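Local coordinates for methyltransferase small domain-containing protein (Thermoplasma acidophilum, PDB 1NE2) that is of unknown function but probably acts as an AdoMet-dependent methyltransferase, transferring a methyl group to an unidentified substrate, at residues Thr138-Tyr143 against Gly194-Ser199; Ala102-Ile107 against Arg129-Lys134; Gly5-Leu10 against Thr36-Leu41. All coordinates share one frame; numbering follows the deposited sequence.

Interaction 1 of 3, residues Thr138-Tyr143 against Gly194-Ser199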
loop_
_atom_site.group_PDB
_atom_site.type_symbol
_atom_site.label_atom_id
_atom_site.label_comp_id
_atom_site.label_asym_id
_atom_site.label_seq_id
_atom_site.Cartn_x
_atom_site.Cartn_y
_atom_site.Cartn_z
ATOM N N THR B 138 4.543 2.889 10.842
ATOM C CA THR B 138 3.930 2.492 9.574
ATOM C C THR B 138 3.568 1.025 9.332
ATOM O O THR B 138 2.491 0.726 8.795
ATOM C CB THR B 138 4.856 2.920 8.397
ATOM O OG1 THR B 138 5.075 4.339 8.438
ATOM C CG2 THR B 138 4.234 2.548 7.059
ATOM N N SER B 139 4.451 0.113 9.719
ATOM C CA SER B 139 4.222 -1.298 9.428
ATOM C C SER B 139 4.325 -2.300 10.567
ATOM O O SER B 139 4.958 -2.048 11.589
ATOM C CB SER B 139 5.183 -1.726 8.316
ATOM O OG SER B 139 5.142 -0.811 7.233
HETATM N N MSE B 140 3.706 -3.458 10.354
HETATM C CA MSE B 140 3.705 -4.538 11.333
HETATM C C MSE B 140 4.996 -5.352 11.274
HETATM O O MSE B 140 5.519 -5.779 12.312
HETATM C CB MSE B 140 2.503 -5.452 11.092
HETATM C CG MSE B 140 2.456 -6.652 12.017
HETATM SE SE MSE B 140 0.675 -7.369 12.220
HETATM C CE MSE B 140 0.632 -8.567 10.722
ATOM N N TRP B 141 5.506 -5.562 10.063
ATOM C CA TRP B 141 6.736 -6.332 9.864
ATOM C C TRP B 141 7.785 -5.437 9.218
ATOM O O TRP B 141 7.565 -4.875 8.149
ATOM C CB TRP B 141 6.455 -7.548 8.986
ATOM C CG TRP B 141 5.393 -8.439 9.560
ATOM C CD1 TRP B 141 4.039 -8.342 9.367
ATOM C CD2 TRP B 141 5.593 -9.522 10.468
ATOM N NE1 TRP B 141 3.391 -9.303 10.103
ATOM C CE2 TRP B 141 4.320 -10.040 10.789
ATOM C CE3 TRP B 141 6.731 -10.106 11.047
ATOM C CZ2 TRP B 141 4.149 -11.122 11.665
ATOM C CZ3 TRP B 141 6.562 -11.182 11.918
ATOM C CH2 TRP B 141 5.278 -11.677 12.216
ATOM N N ILE B 142 8.932 -5.318 9.875
ATOM C CA ILE B 142 10.002 -4.438 9.426
ATOM C C ILE B 142 11.295 -5.190 9.110
ATOM O O ILE B 142 11.793 -5.969 9.928
ATOM C CB ILE B 142 10.245 -3.370 10.530
ATOM C CG1 ILE B 142 8.973 -2.515 10.680
ATOM C CG2 ILE B 142 11.458 -2.518 10.195
ATOM C CD1 ILE B 142 8.850 -1.770 11.994
ATOM N N TYR B 143 11.839 -4.937 7.923
ATOM C CA TYR B 143 13.065 -5.594 7.466
ATOM C C TYR B 143 14.096 -4.577 7.001
ATOM O O TYR B 143 13.749 -3.563 6.397
ATOM C CB TYR B 143 12.755 -6.532 6.299
ATOM C CG TYR B 143 11.884 -7.711 6.663
ATOM C CD1 TYR B 143 12.453 -8.911 7.086
ATOM C CD2 TYR B 143 10.492 -7.632 6.572
ATOM C CE1 TYR B 143 11.656 -10.017 7.405
ATOM C CE2 TYR B 143 9.685 -8.730 6.889
ATOM C CZ TYR B 143 10.278 -9.917 7.299
ATOM O OH TYR B 143 9.492 -11.018 7.570
ATOM N N GLY B 194 15.000 -8.665 10.769
ATOM C CA GLY B 194 13.593 -8.959 10.561
ATOM C C GLY B 194 12.991 -8.680 11.923
ATOM O O GLY B 194 13.424 -9.280 12.911
ATOM N N VAL B 195 12.015 -7.777 11.991
ATOM C CA VAL B 195 11.409 -7.398 13.271
ATOM C C VAL B 195 9.880 -7.357 13.242
ATOM O O VAL B 195 9.282 -6.918 12.252
ATOM C CB VAL B 195 11.895 -5.986 13.706
ATOM C CG1 VAL B 195 11.565 -5.748 15.175
ATOM C CG2 VAL B 195 13.390 -5.832 13.446
ATOM N N ARG B 196 9.249 -7.828 14.317
ATOM C CA ARG B 196 7.790 -7.778 14.415
ATOM C C ARG B 196 7.449 -6.583 15.303
ATOM O O ARG B 196 7.849 -6.533 16.464
ATOM C CB ARG B 196 7.233 -9.060 15.037
ATOM C CG ARG B 196 5.725 -9.035 15.255
ATOM C CD ARG B 196 4.978 -8.793 13.950
ATOM N NE ARG B 196 3.535 -8.990 14.092
ATOM C CZ ARG B 196 2.716 -8.157 14.727
ATOM N NH1 ARG B 196 3.187 -7.051 15.285
ATOM N NH2 ARG B 196 1.423 -8.438 14.815
ATOM N N ASN B 197 6.720 -5.620 14.752
ATOM C CA ASN B 197 6.343 -4.415 15.492
ATOM C C ASN B 197 5.492 -4.740 16.723
ATOM O O ASN B 197 4.544 -5.512 16.640
ATOM C CB ASN B 197 5.550 -3.478 14.581
ATOM C CG ASN B 197 5.533 -2.046 15.084
ATOM O OD1 ASN B 197 5.667 -1.792 16.281
ATOM N ND2 ASN B 197 5.351 -1.102 14.170
ATOM N N HIS B 198 5.832 -4.148 17.864
ATOM C CA HIS B 198 5.069 -4.362 19.092
ATOM C C HIS B 198 3.706 -3.674 19.031
ATOM O O HIS B 198 2.753 -4.107 19.685
ATOM C CB HIS B 198 5.832 -3.808 20.296
ATOM C CG HIS B 198 6.886 -4.728 20.824
ATOM N ND1 HIS B 198 7.910 -4.292 21.637
ATOM C CD2 HIS B 198 7.054 -6.065 20.690
ATOM C CE1 HIS B 198 8.663 -5.320 21.981
ATOM N NE2 HIS B 198 8.166 -6.408 21.420
ATOM N N SER B 199 3.624 -2.595 18.259
ATOM C CA SER B 199 2.387 -1.831 18.131
ATOM C C SER B 199 1.233 -2.627 17.531
ATOM O O SER B 199 0.425 -3.212 18.256
ATOM C CB SER B 199 2.637 -0.571 17.299
ATOM O OG SER B 199 3.603 0.257 17.922
#
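Two antiparallel neighbours in the Rossmann-like methyltransferase sheet meet here, the start of strand 142-147 and the end of strand 187-197. Ile142 and Val195 form the hydrogen-bonded pair: Ile142 N reaches Val195 O at 2.9 Å, almost straight, and Val195 N returns to Ile142 O at 2.8 Å. Their beta-branched side chains lie on one face, covered by Phe136 of helix 126-138. Trp141 with Arg196 and Tyr143 with Gly194 are non-hydrogen-bonded pairs; the side chains of Trp141, Arg196 and Tyr143 lie on the other face. Strand 187-197, inserted antiparallel between 142-147 and 162-173, gives the strand order 3-2-1-4-5-7-6 that marks the class I methyltransferase fold. Arg196 passes its aliphatic CD over the six-membered ring of Trp141, and its guanidinium, turned 71° from the indole plane, makes an off-centre cation-pi interaction. The arginine side chain bends at chi2 (58°), bringing one guanidinium face against CG of selenomethionine Met140, while NH1 forms a salt bridge with the terminal carboxylate of Phe200; the CD and CG spacings are modelled too tight to be taken literally. A serine in place of Trp141 would probably deprive the Arg196 methylenes of their aromatic platform and let the guanidinium swing more freely. At the corner formed by Met140 and Trp141, Asn197 N bonds Met140 O, but the asparagine is explained by its amide: Asn197 ND2 donates to Ser139 O at 2.8 Å, and also to Phe136 O.

Interaction 2 of 3, residues Ala102-Ile107 against Arg129-Lys134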
loop_
_atom_site.group_PDB
_atom_site.type_symbol
_atom_site.label_atom_id
_atom_site.label_comp_id
_atom_site.label_asym_id
_atom_site.label_seq_id
_atom_site.Cartn_x
_atom_site.Cartn_y
_atom_site.Cartn_z
ATOM N N ALA B 102 9.696 11.299 -2.280
ATOM C CA ALA B 102 9.277 11.779 -0.971
ATOM C C ALA B 102 10.347 11.625 0.087
ATOM O O ALA B 102 11.226 10.769 -0.016
ATOM C CB ALA B 102 8.016 11.039 -0.521
ATOM N N ASP B 103 10.276 12.483 1.099
ATOM C CA ASP B 103 11.194 12.404 2.220
ATOM C C ASP B 103 10.474 11.437 3.159
ATOM O O ASP B 103 9.244 11.349 3.131
ATOM C CB ASP B 103 11.346 13.764 2.899
ATOM C CG ASP B 103 12.229 13.699 4.128
ATOM O OD1 ASP B 103 13.441 13.443 3.976
ATOM O OD2 ASP B 103 11.707 13.893 5.245
ATOM N N VAL B 104 11.220 10.719 3.985
ATOM C CA VAL B 104 10.603 9.758 4.891
ATOM C C VAL B 104 9.604 10.402 5.856
ATOM O O VAL B 104 8.612 9.779 6.245
ATOM C CB VAL B 104 11.687 8.963 5.671
ATOM C CG1 VAL B 104 12.473 9.889 6.587
ATOM C CG2 VAL B 104 11.044 7.833 6.460
ATOM N N SER B 105 9.840 11.659 6.222
ATOM C CA SER B 105 8.935 12.351 7.140
ATOM C C SER B 105 7.532 12.508 6.554
ATOM O O SER B 105 6.558 12.667 7.290
ATOM C CB SER B 105 9.488 13.737 7.480
ATOM O OG SER B 105 9.460 14.581 6.341
ATOM N N GLU B 106 7.435 12.459 5.229
ATOM C CA GLU B 106 6.155 12.619 4.541
ATOM C C GLU B 106 5.277 11.365 4.524
ATOM O O GLU B 106 4.075 11.457 4.289
ATOM C CB GLU B 106 6.385 13.057 3.094
ATOM C CG GLU B 106 7.507 14.057 2.901
ATOM C CD GLU B 106 7.671 14.463 1.446
ATOM O OE1 GLU B 106 8.768 14.925 1.075
ATOM O OE2 GLU B 106 6.698 14.328 0.674
ATOM N N ILE B 107 5.872 10.198 4.753
ATOM C CA ILE B 107 5.118 8.943 4.734
ATOM C C ILE B 107 4.071 8.899 5.853
ATOM O O ILE B 107 4.378 9.151 7.016
ATOM C CB ILE B 107 6.077 7.736 4.835
ATOM C CG1 ILE B 107 7.067 7.756 3.660
ATOM C CG2 ILE B 107 5.288 6.434 4.853
ATOM C CD1 ILE B 107 6.419 7.760 2.279
ATOM N N ARG B 129 17.704 7.682 12.154
ATOM C CA ARG B 129 16.691 7.331 13.140
ATOM C C ARG B 129 15.306 7.607 12.570
ATOM O O ARG B 129 14.320 6.994 12.981
ATOM C CB ARG B 129 16.885 8.140 14.425
ATOM C CG ARG B 129 18.217 7.906 15.112
ATOM C CD ARG B 129 18.250 8.556 16.486
ATOM N NE ARG B 129 19.532 8.350 17.155
ATOM C CZ ARG B 129 19.791 8.718 18.405
ATOM N NH1 ARG B 129 18.855 9.313 19.133
ATOM N NH2 ARG B 129 20.990 8.494 18.928
ATOM N N ALA B 130 15.245 8.536 11.619
ATOM C CA ALA B 130 13.991 8.909 10.980
ATOM C C ALA B 130 13.348 7.701 10.308
ATOM O O ALA B 130 12.137 7.491 10.417
ATOM C CB ALA B 130 14.235 10.012 9.953
ATOM N N PHE B 131 14.159 6.911 9.611
ATOM C CA PHE B 131 13.648 5.727 8.934
ATOM C C PHE B 131 13.156 4.691 9.931
ATOM O O PHE B 131 12.121 4.065 9.718
ATOM C CB PHE B 131 14.721 5.108 8.035
ATOM C CG PHE B 131 14.746 5.680 6.650
ATOM C CD1 PHE B 131 15.020 7.027 6.443
ATOM C CD2 PHE B 131 14.474 4.873 5.549
ATOM C CE1 PHE B 131 15.019 7.567 5.155
ATOM C CE2 PHE B 131 14.470 5.401 4.258
ATOM C CZ PHE B 131 14.742 6.749 4.060
ATOM N N ILE B 132 13.899 4.506 11.016
ATOM C CA ILE B 132 13.501 3.538 12.027
ATOM C C ILE B 132 12.185 3.984 12.659
ATOM O O ILE B 132 11.245 3.197 12.777
ATOM C CB ILE B 132 14.579 3.400 13.123
ATOM C CG1 ILE B 132 15.907 2.984 12.487
ATOM C CG2 ILE B 132 14.144 2.364 14.148
ATOM C CD1 ILE B 132 17.070 2.925 13.457
ATOM N N ASP B 133 12.114 5.253 13.047
ATOM C CA ASP B 133 10.901 5.789 13.656
ATOM C C ASP B 133 9.695 5.657 12.736
ATOM O O ASP B 133 8.622 5.227 13.163
ATOM C CB ASP B 133 11.095 7.261 14.023
ATOM C CG ASP B 133 11.914 7.442 15.283
ATOM O OD1 ASP B 133 12.266 8.597 15.596
ATOM O OD2 ASP B 133 12.199 6.433 15.962
ATOM N N LYS B 134 9.869 6.031 11.474
ATOM C CA LYS B 134 8.769 5.946 10.520
ATOM C C LYS B 134 8.317 4.500 10.315
ATOM O O LYS B 134 7.118 4.224 10.203
ATOM C CB LYS B 134 9.185 6.546 9.176
ATOM C CG LYS B 134 8.063 6.583 8.137
ATOM C CD LYS B 134 7.286 7.894 8.146
ATOM C CE LYS B 134 6.481 8.111 9.411
ATOM N NZ LYS B 134 5.760 9.429 9.370
HETATM O O HOH W 1 6.534 12.151 10.184
#
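Lys134, on helix 126-138, reaches across to the loop that follows strand 98-101, and its length is used atom by atom. CB rests 3.5 Å from Val104 CG2, and CG stays beside that same methyl as the two side chains run past each other in opposite directions. Bends at chi2 (92°) and chi3 (-67°) then fold the chain over the loop, so that CD lies near Val104 O and packs 3.5 Å from Ile107 CB. CE continues toward Ile107 O, and NZ ends there in a 2.7 Å hydrogen bond with Ile107 O. The ammonium also donates to a water, 2.9 Å from NZ, which in turn donates to Ser105 O. One turn earlier in the helix, Val104 CB sits 3.6 Å from Phe131 CE1, an off-centre CH-pi contact, while Val104 CG1 touches the small methyl of Ala130. Val104 opens a short 3-10 turn whose start is fixed by an Asx turn, Asp103 OD2 accepting from Ser105 N; the same oxygen also takes the Ser105 hydroxyl. A lysine thus serves two chemistries: its methylenes extend the apolar patch of Val104 and Ile107, and its positive charge is likely to strengthen the bonds to Ile107 O, just after the 3-10 turn, and through water to Ser105 O within it.

Interaction 3 of 3, residues Gly5-Leu10 against Thr36-Leu41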
loop_
_atom_site.group_PDB
_atom_site.type_symbol
_atom_site.label_atom_id
_atom_site.label_comp_id
_atom_site.label_asym_id
_atom_site.label_seq_id
_atom_site.Cartn_x
_atom_site.Cartn_y
_atom_site.Cartn_z
ATOM N N GLY B 5 14.531 -23.136 -8.797
ATOM C CA GLY B 5 14.276 -22.526 -7.506
ATOM C C GLY B 5 13.716 -21.122 -7.647
ATOM O O GLY B 5 14.030 -20.409 -8.601
ATOM N N ILE B 6 12.891 -20.718 -6.689
ATOM C CA ILE B 6 12.281 -19.393 -6.724
ATOM C C ILE B 6 13.319 -18.276 -6.587
ATOM O O ILE B 6 13.152 -17.194 -7.149
ATOM C CB ILE B 6 11.214 -19.259 -5.610
ATOM C CG1 ILE B 6 10.406 -17.976 -5.805
ATOM C CG2 ILE B 6 11.885 -19.287 -4.242
ATOM C CD1 ILE B 6 9.263 -17.819 -4.832
ATOM N N LYS B 7 14.393 -18.535 -5.849
ATOM C CA LYS B 7 15.430 -17.525 -5.665
ATOM C C LYS B 7 16.098 -17.255 -7.010
ATOM O O LYS B 7 16.332 -16.103 -7.376
ATOM C CB LYS B 7 16.447 -18.003 -4.617
ATOM C CG LYS B 7 17.492 -16.972 -4.188
ATOM C CD LYS B 7 18.710 -16.983 -5.103
ATOM C CE LYS B 7 19.832 -16.109 -4.556
ATOM N NZ LYS B 7 21.035 -16.154 -5.434
ATOM N N ASN B 8 16.384 -18.316 -7.762
ATOM C CA ASN B 8 17.014 -18.156 -9.066
ATOM C C ASN B 8 16.045 -17.580 -10.088
ATOM O O ASN B 8 16.433 -16.761 -10.920
ATOM C CB ASN B 8 17.562 -19.492 -9.573
ATOM C CG ASN B 8 18.843 -19.896 -8.874
ATOM O OD1 ASN B 8 19.816 -19.140 -8.856
ATOM N ND2 ASN B 8 18.852 -21.092 -8.298
ATOM N N ASP B 9 14.785 -18.000 -10.017
ATOM C CA ASP B 9 13.773 -17.510 -10.947
ATOM C C ASP B 9 13.509 -16.020 -10.731
ATOM O O ASP B 9 13.281 -15.279 -11.687
ATOM C CB ASP B 9 12.467 -18.298 -10.793
ATOM C CG ASP B 9 12.623 -19.768 -11.157
ATOM O OD1 ASP B 9 13.524 -20.091 -11.962
ATOM O OD2 ASP B 9 11.835 -20.598 -10.651
ATOM N N LEU B 10 13.535 -15.584 -9.473
ATOM C CA LEU B 10 13.326 -14.176 -9.159
ATOM C C LEU B 10 14.560 -13.393 -9.587
ATOM O O LEU B 10 14.460 -12.335 -10.207
ATOM C CB LEU B 10 13.109 -13.979 -7.651
ATOM C CG LEU B 10 13.016 -12.527 -7.163
ATOM C CD1 LEU B 10 11.809 -11.831 -7.785
ATOM C CD2 LEU B 10 12.908 -12.508 -5.641
ATOM N N THR B 36 21.882 -10.958 -3.948
ATOM C CA THR B 36 21.632 -10.585 -2.563
ATOM C C THR B 36 20.194 -10.101 -2.383
ATOM O O THR B 36 19.533 -10.448 -1.402
ATOM C CB THR B 36 22.612 -9.485 -2.110
ATOM O OG1 THR B 36 23.954 -9.984 -2.211
ATOM C CG2 THR B 36 22.334 -9.088 -0.665
ATOM N N ALA B 37 19.713 -9.308 -3.334
ATOM C CA ALA B 37 18.350 -8.791 -3.272
ATOM C C ALA B 37 17.342 -9.932 -3.308
ATOM O O ALA B 37 16.377 -9.942 -2.540
ATOM C CB ALA B 37 18.095 -7.832 -4.427
ATOM N N ALA B 38 17.560 -10.884 -4.212
ATOM C CA ALA B 38 16.669 -12.033 -4.327
ATOM C C ALA B 38 16.689 -12.858 -3.037
ATOM O O ALA B 38 15.643 -13.276 -2.554
ATOM C CB ALA B 38 17.079 -12.898 -5.519
ATOM N N TYR B 39 17.878 -13.084 -2.476
ATOM C CA TYR B 39 17.998 -13.860 -1.239
ATOM C C TYR B 39 17.187 -13.213 -0.116
ATOM O O TYR B 39 16.392 -13.873 0.567
ATOM C CB TYR B 39 19.459 -13.943 -0.796
ATOM C CG TYR B 39 19.651 -14.682 0.511
ATOM C CD1 TYR B 39 19.624 -16.074 0.556
ATOM C CD2 TYR B 39 19.845 -13.990 1.707
ATOM C CE1 TYR B 39 19.787 -16.763 1.755
ATOM C CE2 TYR B 39 20.007 -14.674 2.916
ATOM C CZ TYR B 39 19.977 -16.060 2.929
ATOM O OH TYR B 39 20.131 -16.750 4.114
ATOM N N PHE B 40 17.414 -11.917 0.071
ATOM C CA PHE B 40 16.749 -11.128 1.100
ATOM C C PHE B 40 15.230 -11.177 0.945
ATOM O O PHE B 40 14.510 -11.470 1.908
ATOM C CB PHE B 40 17.272 -9.685 1.010
ATOM C CG PHE B 40 16.616 -8.710 1.948
ATOM C CD1 PHE B 40 16.598 -8.927 3.324
ATOM C CD2 PHE B 40 16.093 -7.518 1.450
ATOM C CE1 PHE B 40 16.073 -7.964 4.193
ATOM C CE2 PHE B 40 15.568 -6.551 2.303
ATOM C CZ PHE B 40 15.559 -6.773 3.684
ATOM N N LEU B 41 14.745 -10.914 -0.268
ATOM C CA LEU B 41 13.302 -10.922 -0.536
ATOM C C LEU B 41 12.649 -12.292 -0.356
ATOM O O LEU B 41 11.533 -12.378 0.150
ATOM C CB LEU B 41 13.014 -10.390 -1.943
ATOM C CG LEU B 41 13.312 -8.900 -2.166
ATOM C CD1 LEU B 41 13.059 -8.559 -3.635
ATOM C CD2 LEU B 41 12.433 -8.037 -1.265
#
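Helix 6-10 and helix 36-41 pack with their axes 9.0 Å apart at closest approach and 133° between their N-to-C directions, and Lys7 and Ala38 bring their CA atoms nearest, 5.8 Å apart. Ala38 suits this crossing because its side chain is a single methyl: CB points at the first helix and lies 3.8 Å from Lys7 O, so the methyl of one helix meets a backbone carbonyl of the other. One turn further along, Leu10 also faces the partner. Its CG stands opposite the backbone N (chi1 174°), which sends CD2 to the second helix, 4.0 Å from Ala38 CA and 4.3 Å from Leu41 CB. Leu71, at the end of helix 64-71, and Leu72 in the following loop add to the apolar surroundings of Leu10. The N-terminal helix 6-14 is thereby laid on helix 34-46, which in turn packs through Thr36 and Phe40 on strand 142-147 of the central sheet. At the border of the contact, Lys7 bends at chi2 (-87°) and lays its methylenes alongside the second helix, with CE 4.2 Å from Tyr39 N. Between these two segments the cohesion is therefore apolar and depends on fit, whereas the polar ends look beyond them: Lys7 is paired with Glu11 on its own helix and with Ser35 on the partner helix, just before 36-41, while the Tyr39 hydroxyl bonds to Glu168 in strand 162-173.

In the fold
From the N terminus, interaction 3 comes first, joining helix 6-14 to helix 34-46 across a connection of 25 residues that is partly unmodelled. Interaction 2 follows, closing the 21 residues between the loop after strand 98-101 and helix 126-138, a stretch that includes strand 111-116. Interaction 1 closes last, pairing strand 142-147 with strand 187-197 around helix 151-161 and strand 162-173. The three loops run in series, none nested or crossed. Helix 126-138 leads directly into strand 142-147, and Thr138 touches Ile107, so interactions 1 and 2 adjoin. Phe40 packs on Tyr143, linking interaction 3 to interaction 1. Interactions 2 and 3 lie on opposite sides of the chain's centre, their nearest atoms about 12 Å apart.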